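Geranyltranstransferase (Campylobacter jejuni, PDB 3NPK) probably catalyses the condensation of geranyl diphosphate with isopentenyl diphosphate to give farnesyl diphosphate and pyrophosphate. Local coordinates at residues E254-L257 with N258-E261; M274-N277 with L278-Y282. One frame throughout, in Å; residues are numbered along the deposited sequence. Where two conformers were deposited one is given.

Contact 1: E254-L257 with N258-E261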
loop_
_atom_site.group_PDB
_atom_site.type_symbol
_atom_site.label_atom_id
_atom_site.label_comp_id
_atom_site.label_asym_id
_atom_site.label_seq_id
_atom_site.Cartn_x
_atom_site.Cartn_y
_atom_site.Cartn_z
ATOM N N GLU A 254 -26.054 -23.305 5.634
ATOM C CA GLU A 254 -25.880 -24.744 5.790
ATOM C C GLU A 254 -25.560 -25.411 4.455
ATOM O O GLU A 254 -24.692 -26.290 4.381
ATOM C CB GLU A 254 -27.106 -25.369 6.472
ATOM C CG GLU A 254 -27.212 -24.982 7.952
ATOM C CD GLU A 254 -28.518 -25.410 8.611
ATOM O OE1 GLU A 254 -29.441 -25.856 7.897
ATOM O OE2 GLU A 254 -28.623 -25.291 9.854
ATOM N N ASN A 255 -26.244 -24.990 3.395
ATOM C CA ASN A 255 -25.916 -25.484 2.057
ATOM C C ASN A 255 -24.466 -25.193 1.669
ATOM O O ASN A 255 -23.752 -26.066 1.151
ATOM C CB ASN A 255 -26.860 -24.894 1.004
ATOM C CG ASN A 255 -28.257 -25.487 1.078
ATOM O OD1 ASN A 255 -28.468 -26.546 1.675
ATOM N ND2 ASN A 255 -29.220 -24.806 0.469
ATOM N N LEU A 256 -24.038 -23.961 1.920
ATOM C CA LEU A 256 -22.676 -23.549 1.609
ATOM C C LEU A 256 -21.648 -24.341 2.405
ATOM O O LEU A 256 -20.634 -24.751 1.854
ATOM C CB LEU A 256 -22.496 -22.052 1.849
ATOM C CG LEU A 256 -23.191 -21.182 0.805
ATOM C CD1 LEU A 256 -23.167 -19.722 1.225
ATOM C CD2 LEU A 256 -22.571 -21.367 -0.581
ATOM N N LEU A 257 -21.915 -24.557 3.692
ATOM C CA LEU A 257 -21.048 -25.394 4.527
ATOM C C LEU A 257 -20.943 -26.831 4.010
ATOM O O LEU A 257 -19.859 -27.415 4.018
ATOM C CB LEU A 257 -21.509 -25.386 5.991
ATOM C CG LEU A 257 -21.003 -24.194 6.811
ATOM C CD1 LEU A 257 -21.740 -24.076 8.152
ATOM C CD2 LEU A 257 -19.482 -24.282 7.016
ATOM N N ASN A 258 -22.057 -27.405 3.562
ATOM C CA ASN A 258 -22.009 -28.749 2.984
ATOM C C ASN A 258 -21.165 -28.786 1.712
ATOM O O ASN A 258 -20.425 -29.741 1.474
ATOM C CB ASN A 258 -23.413 -29.303 2.709
ATOM C CG ASN A 258 -23.375 -30.712 2.134
ATOM O OD1 ASN A 258 -23.575 -30.909 0.935
ATOM N ND2 ASN A 258 -23.087 -31.696 2.985
ATOM N N GLU A 259 -21.273 -27.745 0.893
ATOM C CA GLU A 259 -20.424 -27.648 -0.282
ATOM C C GLU A 259 -18.959 -27.553 0.135
ATOM O O GLU A 259 -18.091 -28.206 -0.444
ATOM C CB GLU A 259 -20.821 -26.442 -1.126
ATOM C CG GLU A 259 -22.174 -26.613 -1.796
ATOM C CD GLU A 259 -22.624 -25.380 -2.543
ATOM O OE1 GLU A 259 -21.858 -24.393 -2.597
ATOM O OE2 GLU A 259 -23.752 -25.405 -3.078
ATOM N N CYS A 260 -18.684 -26.742 1.149
ATOM C CA CYS A 260 -17.313 -26.623 1.630
ATOM C C CYS A 260 -16.785 -27.962 2.141
ATOM O O CYS A 260 -15.616 -28.278 1.931
ATOM C CB CYS A 260 -17.175 -25.527 2.696
ATOM S SG CYS A 260 -17.191 -23.836 2.033
ATOM N N GLU A 261 -17.640 -28.752 2.788
ATOM C CA GLU A 261 -17.250 -30.077 3.265
ATOM C C GLU A 261 -16.773 -30.950 2.100
ATOM O O GLU A 261 -15.767 -31.670 2.200
ATOM C CB GLU A 261 -18.430 -30.726 4.000
ATOM C CG GLU A 261 -18.234 -32.182 4.413
ATOM C CD GLU A 261 -19.443 -32.734 5.169
ATOM O OE1 GLU A 261 -19.864 -32.112 6.164
ATOM O OE2 GLU A 261 -19.984 -33.783 4.763
#
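L256 and E259, three residues apart on helix 246-265, make the one side-chain to side-chain touch here, and the rest of the contact is the alpha-helical backbone that sets their spacing. Four main-chain hydrogen bonds run in regular i to i+4 order. N258 N donates to E254 O at 3.0 Å and E259 N to N255 O at the same length, while C260 N reaches L256 O and E261 N reaches L257 O, each at 2.9 Å. The N-H...O angles lie between 150° and 159°, as expected of an undistorted helix.

The side-chain contacts are all of carbon with oxygen. The leucine and the glutamate cross at a slant, with L256 CD2 standing 3.7 Å from E259 OE1, so that a methyl group lies beside one carboxylate oxygen. In E259, CG lies beside the backbone N and anti to the carbonyl carbon (chi1 -69°), which lays the aliphatic part of the side chain against the preceding turn: CG comes within 3.4 Å of N255 O, and CB is equally near L256 O. C260 likewise rests its CB 3.5 Å from L257 O.

The polar ends look elsewhere. E259 OE1 forms a salt bridge with K206 of helix 194-220, and N258 OD1 accepts a hydrogen bond from Q262 one turn further on. L256 packs on I210 and I213, and C260 on K206 and I210.

Chemically, the outcome is an amphipathic helix near the surface of a largely helical prenyl synthase. L256 and C260 supply its apolar grip on helix 194-220, whereas E259, partly open to solvent, adds an ionic tie to K206 on the same helix, with a methyl group of L256 beside its bonded oxygen.

Contact 2: M274-N277 with L278-Y282; sequences MIQN and LIIQY. With PPV (pyrophosphate), chain C.
I275 O receives the shortest backbone hydrogen bond of this contact, from I279 N at 2.8 Å, and the carbons of I279 crowd the same oxygen. CG1, placed beside the backbone N by a chi1 of -73°, comes within 3.2 Å of I275 O. From there the chain extends to CD1, which meets I275 CG2 at 3.7 Å and joins the two isoleucines in an apolar patch.

One residue on, the pattern repeats with a polar partner. I280 N donates to Q276 O at 2.9 Å in a nearly straight bond (173°). The Q276 chain bends at chi2 (65°), bringing its amide NE2 to 3.6 Å from I280 CG1, a van der Waals contact beside the aliphatic branch.

At the last turn, Y282 carries its hydroxyl to the bound pyrophosphate, with OH 3.2 Å from O21; its ring stacks on F211 and also meets F42. K40, R43 and R92 hydrogen-bond to the same ligand.

Helix 269-282 packs on two neighbours through different side chains: L278 on F42, Q45 and S49 of helix 42-54, and I275, Q276 and I279 on L264 of helix 246-265; F211, which stacks with the Y282 ring, belongs to helix 194-220.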
loop_
_atom_site.group_PDB
_atom_site.type_symbol
_atom_site.label_atom_id
_atom_site.label_comp_id
_atom_site.label_asym_id
_atom_site.label_seq_id
_atom_site.Cartn_x
_atom_site.Cartn_y
_atom_site.Cartn_z
HETATM N N MSE A 274 -6.707 -29.025 9.115
HETATM C CA MSE A 274 -6.235 -27.718 9.569
HETATM C C MSE A 274 -7.233 -26.616 9.260
HETATM O O MSE A 274 -7.503 -25.753 10.098
HETATM C CB MSE A 274 -4.880 -27.391 8.960
HETATM C CG MSE A 274 -3.757 -28.182 9.582
HETATM SE SE MSE A 274 -2.029 -27.689 8.818
HETATM C CE MSE A 274 -2.018 -28.851 7.276
ATOM N N ILE A 275 -7.788 -26.635 8.057
ATOM C CA ILE A 275 -8.738 -25.597 7.691
ATOM C C ILE A 275 -10.025 -25.762 8.493
ATOM O O ILE A 275 -10.611 -24.781 8.950
ATOM C CB ILE A 275 -9.004 -25.579 6.178
ATOM C CG1 ILE A 275 -7.705 -25.227 5.433
ATOM C CG2 ILE A 275 -10.141 -24.594 5.822
ATOM C CD1 ILE A 275 -7.829 -25.251 3.928
ATOM N N GLN A 276 -10.456 -27.005 8.679
ATOM C CA GLN A 276 -11.643 -27.286 9.484
ATOM C C GLN A 276 -11.479 -26.679 10.883
ATOM O O GLN A 276 -12.394 -26.061 11.420
ATOM C CB GLN A 276 -11.865 -28.802 9.576
ATOM C CG GLN A 276 -13.190 -29.207 10.162
ATOM C CD GLN A 276 -14.344 -28.778 9.283
ATOM O OE1 GLN A 276 -14.368 -29.078 8.095
ATOM N NE2 GLN A 276 -15.309 -28.076 9.861
ATOM N N ASN A 277 -10.299 -26.850 11.469
ATOM C CA ASN A 277 -10.037 -26.295 12.791
ATOM C C ASN A 277 -10.140 -24.766 12.789
ATOM O O ASN A 277 -10.681 -24.175 13.724
ATOM C CB ASN A 277 -8.649 -26.717 13.285
ATOM C CG ASN A 277 -8.553 -28.217 13.595
ATOM O OD1 ASN A 277 -9.518 -28.954 13.462
ATOM N ND2 ASN A 277 -7.378 -28.659 14.013
ATOM N N LEU A 278 -9.605 -24.117 11.759
ATOM C CA LEU A 278 -9.643 -22.651 11.705
ATOM C C LEU A 278 -11.060 -22.134 11.445
ATOM O O LEU A 278 -11.430 -21.074 11.953
ATOM C CB LEU A 278 -8.653 -22.090 10.667
ATOM C CG LEU A 278 -7.173 -22.381 10.951
ATOM C CD1 LEU A 278 -6.337 -22.158 9.711
ATOM C CD2 LEU A 278 -6.646 -21.491 12.080
ATOM N N ILE A 279 -11.834 -22.893 10.666
ATOM C CA ILE A 279 -13.248 -22.615 10.392
ATOM C C ILE A 279 -14.092 -22.718 11.658
ATOM O O ILE A 279 -14.823 -21.786 12.005
ATOM C CB ILE A 279 -13.833 -23.632 9.370
ATOM C CG1 ILE A 279 -13.302 -23.360 7.956
ATOM C CG2 ILE A 279 -15.363 -23.610 9.388
ATOM C CD1 ILE A 279 -13.629 -24.459 6.949
ATOM N N ILE A 280 -14.004 -23.871 12.322
ATOM C CA ILE A 280 -14.768 -24.135 13.535
ATOM C C ILE A 280 -14.435 -23.058 14.554
ATOM O O ILE A 280 -15.323 -22.504 15.211
ATOM C CB ILE A 280 -14.470 -25.541 14.108
ATOM C CG1 ILE A 280 -15.064 -26.617 13.192
ATOM C CG2 ILE A 280 -15.035 -25.679 15.509
ATOM C CD1 ILE A 280 -14.715 -28.052 13.573
ATOM N N GLN A 281 -13.149 -22.747 14.661
ATOM C CA GLN A 281 -12.706 -21.628 15.484
ATOM C C GLN A 281 -13.475 -20.364 15.126
ATOM O O GLN A 281 -13.930 -19.625 16.008
ATOM C CB GLN A 281 -11.219 -21.360 15.273
ATOM C CG GLN A 281 -10.286 -22.360 15.909
ATOM C CD GLN A 281 -8.831 -21.995 15.682
ATOM O OE1 GLN A 281 -8.459 -20.817 15.725
ATOM N NE2 GLN A 281 -8.003 -23.001 15.439
ATOM N N TYR A 282 -13.587 -20.090 13.830
ATOM C CA TYR A 282 -14.185 -18.836 13.382
ATOM C C TYR A 282 -15.682 -18.798 13.663
ATOM O O TYR A 282 -16.181 -17.844 14.259
ATOM C CB TYR A 282 -13.898 -18.597 11.897
ATOM C CG TYR A 282 -13.691 -17.139 11.551
ATOM C CD1 TYR A 282 -12.420 -16.573 11.580
ATOM C CD2 TYR A 282 -14.760 -16.334 11.200
ATOM C CE1 TYR A 282 -12.219 -15.244 11.269
ATOM C CE2 TYR A 282 -14.574 -14.996 10.881
ATOM C CZ TYR A 282 -13.301 -14.460 10.917
ATOM O OH TYR A 282 -13.108 -13.136 10.598
HETATM O O11 PPV C . -12.027 -9.047 11.558
HETATM P P1 PPV C . -11.304 -10.307 12.339
HETATM O O21 PPV C . -12.414 -11.277 13.071
HETATM O O31 PPV C . -10.542 -11.124 11.393
HETATM O OPP PPV C . -10.413 -9.614 13.529
HETATM P P2 PPV C . -8.928 -10.027 14.087
HETATM O O12 PPV C . -8.727 -8.957 15.326
HETATM O O22 PPV C . -7.784 -9.690 12.983
HETATM O O32 PPV C . -8.882 -11.415 14.577
#

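Two consecutive helices illustrate how one backbone pattern serves different ends in the helical prenyl synthase fold. Contact 1, on helix 246-265, closes before contact 2 opens on helix 269-282; their centres are about 14 Å apart, and the nearest atoms, about 5 Å apart, do not touch. L264, further along the first helix, links the two helices by receiving side chains of contact 2. The centre of contact 1 is about 21 Å from the chain centre, that of contact 2 about 14 Å, and contact 2 ends at the pyrophosphate pocket. Contact 1 packs along residues 206-213 of helix 194-220, while contact 2 reaches that helix through the Y282 ring on F211.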